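Local structure of SusD superfamily protein (Bacteroides thetaiotaomicron VPI-5482, 3HDX) at residues Ala232-Ile237 and Arg362-Thr367; Ile366-Ala371 and Ser385-Ile390. The protein probably binds polysaccharide or oligosaccharide chains at the outer membrane for carbohydrate uptake. One frame throughout, in Å; residues are numbered along the deposited sequence.

Contact 1 of 2, residues Ala232-Ile237 and Arg362-Thr367; sequences AKYTSI and RLEDIT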
ATOM      1  N   ALA A 232     -13.222  10.713   4.252  1.00 13.21           N
ATOM      2  CA  ALA A 232     -12.937   9.696   3.245  1.00 12.66           C
ATOM      3  C   ALA A 232     -14.250   9.277   2.585  1.00 13.27           C
ATOM      4  O   ALA A 232     -15.261   9.047   3.257  1.00 13.70           O
ATOM      5  CB  ALA A 232     -12.223   8.487   3.850  1.00 13.19           C
ATOM      6  N   LYS A 233     -14.202   9.168   1.268  1.00 13.80           N
ATOM      7  CA  LYS A 233     -15.364   8.844   0.436  1.00 13.68           C
ATOM      8  C   LYS A 233     -15.001   7.801  -0.602  1.00 13.26           C
ATOM      9  O   LYS A 233     -13.823   7.465  -0.783  1.00 14.33           O
ATOM     10  CB  LYS A 233     -15.816  10.122  -0.294  1.00 15.98           C
ATOM     11  CG  LYS A 233     -16.201  11.282   0.643  1.00 18.26           C
ATOM     12  CD  LYS A 233     -16.547  12.564  -0.088  1.00 22.08           C
ATOM     13  CE  LYS A 233     -16.951  13.673   0.879  1.00 25.24           C
ATOM     14  NZ  LYS A 233     -17.211  14.933   0.130  1.00 27.53           N
ATOM     15  N   TYR A 234     -16.028   7.303  -1.277  1.00 13.24           N
ATOM     16  CA  TYR A 234     -15.843   6.501  -2.469  1.00 12.56           C
ATOM     17  C   TYR A 234     -15.578   7.489  -3.612  1.00 13.79           C
ATOM     18  O   TYR A 234     -16.231   8.550  -3.724  1.00 15.37           O
ATOM     19  CB  TYR A 234     -17.066   5.638  -2.748  1.00 14.20           C
ATOM     20  CG  TYR A 234     -17.270   4.564  -1.692  1.00 14.15           C
ATOM     21  CD1 TYR A 234     -16.571   3.359  -1.731  1.00 14.35           C
ATOM     22  CD2 TYR A 234     -18.163   4.759  -0.625  1.00 16.26           C
ATOM     23  CE1 TYR A 234     -16.763   2.389  -0.773  1.00 14.33           C
ATOM     24  CE2 TYR A 234     -18.372   3.777   0.342  1.00 16.56           C
ATOM     25  CZ  TYR A 234     -17.657   2.576   0.246  1.00 15.30           C
ATOM     26  OH  TYR A 234     -17.842   1.652   1.226  1.00 15.26           O
ATOM     27  N   THR A 235     -14.648   7.129  -4.467  1.00 13.36           N
ATOM     28  CA  THR A 235     -14.151   8.010  -5.516  1.00 14.56           C
ATOM     29  C   THR A 235     -14.747   7.611  -6.878  1.00 13.08           C
ATOM     30  O   THR A 235     -14.792   6.419  -7.234  1.00 13.86           O
ATOM     31  CB  THR A 235     -12.596   7.994  -5.542  1.00 14.67           C
ATOM     32  OG1 THR A 235     -12.072   8.355  -4.259  1.00 14.08           O
ATOM     33  CG2 THR A 235     -12.017   8.911  -6.620  1.00 15.23           C
ATOM     34  N   SER A 236     -15.229   8.609  -7.616  1.00 13.31           N
ATOM     35  CA  SER A 236     -15.722   8.382  -8.959  1.00 13.34           C
ATOM     36  C   SER A 236     -14.554   8.044  -9.884  1.00 13.46           C
ATOM     37  O   SER A 236     -13.369   8.355  -9.603  1.00 12.71           O
ATOM     38  CB  SER A 236     -16.417   9.645  -9.485  1.00 12.02           C
ATOM     39  OG  SER A 236     -15.480  10.692  -9.740  1.00 13.96           O
ATOM     40  N   ILE A 237     -14.870   7.407 -11.006  1.00 13.51           N
ATOM     41  CA  ILE A 237     -13.809   7.054 -11.962  1.00 13.25           C
ATOM     42  C   ILE A 237     -13.022   8.298 -12.441  1.00 13.82           C
ATOM     43  O   ILE A 237     -11.797   8.235 -12.576  1.00 14.33           O
ATOM     44  CB  ILE A 237     -14.329   6.178 -13.141  1.00 13.26           C
ATOM     45  CG1 ILE A 237     -13.138   5.608 -13.938  1.00 12.38           C
ATOM     46  CG2 ILE A 237     -15.326   6.988 -14.024  1.00 14.22           C
ATOM     47  CD1 ILE A 237     -12.192   4.664 -13.150  1.00 13.23           C
ATOM     48  N   ARG A 362      -7.740   3.026   0.525  1.00 13.34           N
ATOM     49  CA  ARG A 362      -8.869   3.890   0.295  1.00 13.57           C
ATOM     50  C   ARG A 362     -10.130   3.058   0.535  1.00 12.19           C
ATOM     51  O   ARG A 362     -10.066   1.826   0.658  1.00 11.40           O
ATOM     52  CB  ARG A 362      -8.838   4.495  -1.116  1.00 13.36           C
ATOM     53  CG  ARG A 362      -8.743   3.475  -2.259  1.00 12.89           C
ATOM     54  CD  ARG A 362      -8.412   4.230  -3.559  1.00 12.40           C
ATOM     55  NE  ARG A 362      -8.242   3.362  -4.732  1.00 12.81           N
ATOM     56  CZ  ARG A 362      -9.222   2.996  -5.556  1.00 12.82           C
ATOM     57  NH1 ARG A 362     -10.483   3.310  -5.320  1.00 13.12           N
ATOM     58  NH2 ARG A 362      -8.937   2.263  -6.615  1.00 11.87           N
ATOM     59  N   LEU A 363     -11.288   3.723   0.554  1.00 11.54           N
ATOM     60  CA  LEU A 363     -12.534   3.026   0.914  0.50 11.39           C
ATOM     61  C   LEU A 363     -12.856   1.805   0.073  1.00 11.14           C
ATOM     62  O   LEU A 363     -13.352   0.799   0.588  1.00 11.62           O
ATOM     63  CB  LEU A 363     -13.762   3.955   0.999  0.50 12.12           C
ATOM     64  CG  LEU A 363     -13.908   4.658   2.353  0.50 11.45           C
ATOM     65  CD1 LEU A 363     -15.006   5.719   2.298  0.50 11.36           C
ATOM     66  CD2 LEU A 363     -14.150   3.696   3.494  0.50 12.65           C
ATOM     67  N   GLU A 364     -12.532   1.854  -1.213  1.00 11.50           N
ATOM     68  CA  GLU A 364     -12.857   0.713  -2.090  1.00 10.82           C
ATOM     69  C   GLU A 364     -12.060  -0.541  -1.681  1.00 10.79           C
ATOM     70  O   GLU A 364     -12.571  -1.671  -1.732  1.00 12.35           O
ATOM     71  CB  GLU A 364     -12.623   1.037  -3.577  1.00 11.47           C
ATOM     72  CG  GLU A 364     -13.576   2.093  -4.181  1.00 12.08           C
ATOM     73  CD  GLU A 364     -13.265   3.535  -3.848  1.00 12.06           C
ATOM     74  OE1 GLU A 364     -12.273   3.811  -3.112  1.00 12.15           O
ATOM     75  OE2 GLU A 364     -14.002   4.393  -4.364  1.00 12.98           O
ATOM     76  N   ASP A 365     -10.793  -0.336  -1.333  1.00 10.83           N
ATOM     77  CA  ASP A 365      -9.934  -1.430  -0.838  1.00 10.91           C
ATOM     78  C   ASP A 365     -10.549  -2.065   0.418  1.00 10.22           C
ATOM     79  O   ASP A 365     -10.756  -3.276   0.475  1.00 11.60           O
ATOM     80  CB  ASP A 365      -8.516  -0.957  -0.565  1.00 10.19           C
ATOM     81  CG  ASP A 365      -7.694  -1.987   0.205  1.00 11.87           C
ATOM     82  OD1 ASP A 365      -7.740  -3.188  -0.162  1.00 14.33           O
ATOM     83  OD2 ASP A 365      -7.020  -1.592   1.197  1.00 13.96           O
ATOM     84  N   ILE A 366     -10.842  -1.215   1.403  1.00 11.58           N
ATOM     85  CA  ILE A 366     -11.360  -1.681   2.680  1.00 10.04           C
ATOM     86  C   ILE A 366     -12.740  -2.356   2.535  1.00  9.90           C
ATOM     87  O   ILE A 366     -13.021  -3.345   3.200  1.00 11.10           O
ATOM     88  CB  ILE A 366     -11.386  -0.544   3.724  1.00 11.76           C
ATOM     89  CG1 ILE A 366      -9.954  -0.005   3.986  1.00 12.56           C
ATOM     90  CG2 ILE A 366     -12.027  -0.998   5.038  1.00 12.19           C
ATOM     91  CD1 ILE A 366      -8.925  -0.990   4.472  1.00 13.71           C
ATOM     92  N   THR A 367     -13.565  -1.842   1.618  1.00 11.20           N
ATOM     93  CA  THR A 367     -14.873  -2.413   1.333  1.00 10.88           C
ATOM     94  C   THR A 367     -14.754  -3.783   0.705  1.00 10.97           C
ATOM     95  O   THR A 367     -15.443  -4.722   1.138  1.00 12.38           O
ATOM     96  CB  THR A 367     -15.705  -1.440   0.491  1.00 11.98           C
ATOM     97  OG1 THR A 367     -15.826  -0.213   1.232  1.00 13.18           O
ATOM     98  CG2 THR A 367     -17.093  -2.017   0.107  1.00 13.05           C
TER
HETATM   99  O   HOH W   1     -11.448   6.539   0.801  1.00 11.92           O
HETATM  100  O   HOH W   2     -11.908   6.434  -2.490  1.00 12.54           O

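Contact 2 of 2, residues Ile366-Ala371 and Ser385-Ile390; sequences ITLLRA and SYLNMI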
ATOM      1  N   ILE A 366     -10.842  -1.215   1.403  1.00 11.58           N
ATOM      2  CA  ILE A 366     -11.360  -1.681   2.680  1.00 10.04           C
ATOM      3  C   ILE A 366     -12.740  -2.356   2.535  1.00  9.90           C
ATOM      4  O   ILE A 366     -13.021  -3.345   3.200  1.00 11.10           O
ATOM      5  CB  ILE A 366     -11.386  -0.544   3.724  1.00 11.76           C
ATOM      6  CG1 ILE A 366      -9.954  -0.005   3.986  1.00 12.56           C
ATOM      7  CG2 ILE A 366     -12.027  -0.998   5.038  1.00 12.19           C
ATOM      8  CD1 ILE A 366      -8.925  -0.990   4.472  1.00 13.71           C
ATOM      9  N   THR A 367     -13.565  -1.842   1.618  1.00 11.20           N
ATOM     10  CA  THR A 367     -14.873  -2.413   1.333  1.00 10.88           C
ATOM     11  C   THR A 367     -14.754  -3.783   0.705  1.00 10.97           C
ATOM     12  O   THR A 367     -15.443  -4.722   1.138  1.00 12.38           O
ATOM     13  CB  THR A 367     -15.705  -1.440   0.491  1.00 11.98           C
ATOM     14  OG1 THR A 367     -15.826  -0.213   1.232  1.00 13.18           O
ATOM     15  CG2 THR A 367     -17.093  -2.017   0.107  1.00 13.05           C
ATOM     16  N   LEU A 368     -13.810  -3.932  -0.225  1.00 10.46           N
ATOM     17  CA  LEU A 368     -13.583  -5.258  -0.853  1.00 11.69           C
ATOM     18  C   LEU A 368     -12.934  -6.200   0.155  1.00 11.13           C
ATOM     19  O   LEU A 368     -13.228  -7.390   0.156  1.00 11.05           O
ATOM     20  CB  LEU A 368     -12.776  -5.166  -2.175  1.00 10.87           C
ATOM     21  CG  LEU A 368     -13.509  -4.459  -3.313  1.00 11.67           C
ATOM     22  CD1 LEU A 368     -12.540  -4.079  -4.479  1.00 12.70           C
ATOM     23  CD2 LEU A 368     -14.726  -5.300  -3.814  1.00 13.39           C
ATOM     24  N   LEU A 369     -12.088  -5.674   1.047  1.00 11.45           N
ATOM     25  CA  LEU A 369     -11.455  -6.494   2.110  1.00 10.81           C
ATOM     26  C   LEU A 369     -12.536  -7.045   3.014  1.00 11.50           C
ATOM     27  O   LEU A 369     -12.469  -8.200   3.448  1.00 11.62           O
ATOM     28  CB  LEU A 369     -10.399  -5.660   2.875  1.00 10.69           C
ATOM     29  CG  LEU A 369      -9.565  -6.508   3.844  1.00 10.26           C
ATOM     30  CD1 LEU A 369      -8.647  -7.516   3.084  1.00 13.40           C
ATOM     31  CD2 LEU A 369      -8.756  -5.565   4.788  1.00 11.10           C
ATOM     32  N   ARG A 370     -13.486  -6.189   3.368  1.00 12.10           N
ATOM     33  CA  ARG A 370     -14.614  -6.622   4.184  1.00 11.89           C
ATOM     34  C   ARG A 370     -15.384  -7.774   3.505  1.00 11.32           C
ATOM     35  O   ARG A 370     -15.769  -8.720   4.184  1.00 11.75           O
ATOM     36  CB  ARG A 370     -15.544  -5.452   4.525  1.00 12.56           C
ATOM     37  CG  ARG A 370     -16.531  -5.826   5.590  1.00 14.25           C
ATOM     38  CD  ARG A 370     -17.414  -4.682   5.898  1.00 15.09           C
ATOM     39  NE  ARG A 370     -18.275  -4.951   7.028  1.00 14.55           N
ATOM     40  CZ  ARG A 370     -19.085  -4.029   7.537  1.00 15.24           C
ATOM     41  NH1 ARG A 370     -19.105  -2.768   7.050  1.00 15.73           N
ATOM     42  NH2 ARG A 370     -19.824  -4.358   8.590  1.00 15.62           N
ATOM     43  N   ALA A 371     -15.641  -7.644   2.203  1.00 11.17           N
ATOM     44  CA  ALA A 371     -16.284  -8.726   1.426  1.00 11.42           C
ATOM     45  C   ALA A 371     -15.483 -10.034   1.499  1.00 12.10           C
ATOM     46  O   ALA A 371     -16.030 -11.098   1.778  1.00 11.55           O
ATOM     47  CB  ALA A 371     -16.552  -8.283  -0.012  1.00 12.22           C
ATOM     48  N   SER A 385     -23.301  -7.457  -0.648  1.00 15.72           N
ATOM     49  CA  SER A 385     -23.661  -6.029  -0.598  0.50 16.13           C
ATOM     50  C   SER A 385     -22.423  -5.128  -0.716  1.00 14.85           C
ATOM     51  O   SER A 385     -22.466  -4.140  -1.409  1.00 15.05           O
ATOM     52  CB  SER A 385     -24.458  -5.661   0.650  0.50 17.89           C
ATOM     53  OG  SER A 385     -23.670  -5.776   1.799  0.50 19.15           O
ATOM     54  N   TYR A 386     -21.311  -5.526  -0.109  1.00 14.07           N
ATOM     55  CA  TYR A 386     -20.060  -4.739  -0.160  1.00 12.69           C
ATOM     56  C   TYR A 386     -19.427  -4.782  -1.563  1.00 11.66           C
ATOM     57  O   TYR A 386     -18.965  -3.775  -2.063  1.00 14.09           O
ATOM     58  CB  TYR A 386     -19.104  -5.174   0.953  1.00 12.68           C
ATOM     59  CG  TYR A 386     -19.766  -4.914   2.290  1.00 13.41           C
ATOM     60  CD1 TYR A 386     -19.965  -3.620   2.731  1.00 15.09           C
ATOM     61  CD2 TYR A 386     -20.215  -5.968   3.085  1.00 14.86           C
ATOM     62  CE1 TYR A 386     -20.636  -3.353   3.963  1.00 16.55           C
ATOM     63  CE2 TYR A 386     -20.853  -5.738   4.279  1.00 15.95           C
ATOM     64  CZ  TYR A 386     -21.066  -4.431   4.719  1.00 15.59           C
ATOM     65  OH  TYR A 386     -21.746  -4.265   5.915  1.00 21.21           O
ATOM     66  N   LEU A 387     -19.406  -5.956  -2.168  1.00 12.26           N
ATOM     67  CA  LEU A 387     -18.961  -6.108  -3.556  1.00 12.60           C
ATOM     68  C   LEU A 387     -19.776  -5.187  -4.468  1.00 12.72           C
ATOM     69  O   LEU A 387     -19.212  -4.469  -5.305  1.00 12.46           O
ATOM     70  CB  LEU A 387     -19.123  -7.560  -4.021  1.00 12.31           C
ATOM     71  CG  LEU A 387     -18.710  -7.843  -5.475  1.00 12.48           C
ATOM     72  CD1 LEU A 387     -17.260  -7.386  -5.788  1.00 12.66           C
ATOM     73  CD2 LEU A 387     -18.920  -9.311  -5.855  1.00 12.29           C
ATOM     74  N   ASN A 388     -21.105  -5.215  -4.308  1.00 13.62           N
ATOM     75  CA  ASN A 388     -21.976  -4.380  -5.129  1.00 13.85           C
ATOM     76  C   ASN A 388     -21.732  -2.882  -5.006  1.00 14.22           C
ATOM     77  O   ASN A 388     -21.921  -2.158  -5.981  1.00 14.99           O
ATOM     78  CB  ASN A 388     -23.467  -4.709  -4.909  1.00 13.84           C
ATOM     79  CG  ASN A 388     -23.899  -5.984  -5.609  1.00 13.58           C
ATOM     80  OD1 ASN A 388     -23.306  -6.376  -6.629  1.00 14.48           O
ATOM     81  ND2 ASN A 388     -24.943  -6.625  -5.098  1.00 15.87           N
HETATM   82  N   MSE A 389     -21.314  -2.422  -3.822  1.00 14.48           N
HETATM   83  CA  MSE A 389     -20.991  -1.009  -3.635  1.00 14.75           C
HETATM   84  C   MSE A 389     -19.936  -0.531  -4.619  1.00 13.64           C
HETATM   85  O   MSE A 389     -20.024   0.589  -5.175  1.00 15.42           O
HETATM   86  CB  MSE A 389     -20.547  -0.699  -2.214  1.00 15.05           C
HETATM   87  CG  MSE A 389     -21.610  -0.824  -1.205  1.00 16.33           C
HETATM   88 SE   MSE A 389     -20.971  -0.470   0.576  0.75 17.13          SE
HETATM   89  CE  MSE A 389     -22.549  -1.150   1.486  1.00 21.06           C
ATOM     90  N   ILE A 390     -18.929  -1.373  -4.834  1.00 12.82           N
ATOM     91  CA  ILE A 390     -17.854  -1.047  -5.759  1.00 13.72           C
ATOM     92  C   ILE A 390     -18.348  -1.200  -7.207  1.00 12.84           C
ATOM     93  O   ILE A 390     -18.168  -0.281  -8.029  1.00 13.32           O
ATOM     94  CB  ILE A 390     -16.625  -1.925  -5.495  1.00 14.99           C
ATOM     95  CG1 ILE A 390     -16.214  -1.851  -3.962  1.00 17.71           C
ATOM     96  CG2 ILE A 390     -15.558  -1.577  -6.573  1.00 15.10           C
ATOM     97  CD1 ILE A 390     -16.165  -0.541  -3.307  1.00 18.78           C
TER

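Contact 1 of 2, residues Ala232-Ile237 and Arg362-Thr367
E364 and T235 make the direct polar link of known direction between the loop 232-237 and the first turn of helix 363-376. The backbone N of T235 donates to E364 OE2 at 2.8 Å with an N-H...O angle of 165°, and it meets the syn lone pair of that oxygen. A bend at chi2 (78°) turns the E364 carboxylate back to the loop, its plane nearly perpendicular to the Y234 ring. The other oxygen, OE1, forms a salt bridge with R362 NH1 at 2.9 Å, whose hydrogen bond is weak because the N-H is poorly aimed. R362 is shared with E423 and E427, so it offsets the buried carboxylate only in part; the N-H of T235 and a water add to the compensation, and together they would be expected to keep E364 ionised.

The hydroxyls of Y234 and T367 form a second polar pair, with OH and OG1 2.7 Å apart. T367 OG1 donates to L363 O, reaching it from above the carbonyl plane, while the backbone N of T367 gives that same oxygen its routine helical bond.

Two waters extend the network. One joins K233 O to the N-terminal L363 N, which it reaches at 2.8 Å; the other lies among K233 O, T235 OG1 and E364 OE1.

Apolar contact centres on L363. Its CB sits over one face of the Y234 ring, 4.1 Å from the centroid and 22° off the normal, a CH-pi contact displaced toward the rim. In one of its two conformers, L363 CD1 comes within 3.5 Å of A232 O.

With R362 at the N-cap position, this is a helix N-terminus docked against an irregular loop through a first-turn glutamate and bridging water, in a largely helical fold.

Contact 2 of 2, residues Ile366-Ala371 and Ser385-Ile390
The Y386 ring and the R370 guanidinium overlap with their planes 21° apart. R370 CD stands over the centre of one ring face, 3.8 Å from the centroid, a well-centred CH-pi contact; in one conformer of the adjacent S385, its OG lies above the opposite face, toward the rim. T367 CG2 is at the ring edge. On the guanidinium, the Y386 hydroxyl rests over the centre of one face, with OH 3.1 Å from R370 CZ. R370 holds its CG opposite the backbone N (chi1 -168°) and stays extended as far as NE, which carries the flat group across the tyrosine.

Away from this pair the contacts are mainly aliphatic. T367 CG2 meets I390 CD1, the two side chains running past each other in opposite senses. L368 CD2 touches both L387 CD1 and I390 CG1, each 3.8 Å away, and A371 CB abuts Y386 CB. T367 CG2 also approaches the backbone oxygen Y386 O, at 3.4 Å.

The helix segments run nearly antiparallel, at 152°, with axes 8.3 Å apart at closest approach.

R370 NE makes its salt bridge to E217 on helix 213-226, so the charge is met outside the pair. No hydrogen bond joins the two segments: the angles from R370 NH1 and NH2 to Y386 OH are poor. CH-pi and van der Waals contact therefore carry the interface.

In the fold
Along the chain, the loop after helix 213-226 comes first, and contact 1 closes a long excursion by bringing 232-237 against the start of helix 363-376, 125 residues on. Contact 2 then closes a short one: the same helix continues through 366-371, and the next helix, 380-391, returns beside it as an antiparallel hairpin. The two closures follow one another, sharing I366 and T367, with centres 10 Å apart. They also touch directly, since Y234 CE1 lies 3.9 Å from I390 CD1 and E364 CA 3.7 Å from that same atom. Helix 363-376 is thus the common element, tying the loop to the helical hairpin.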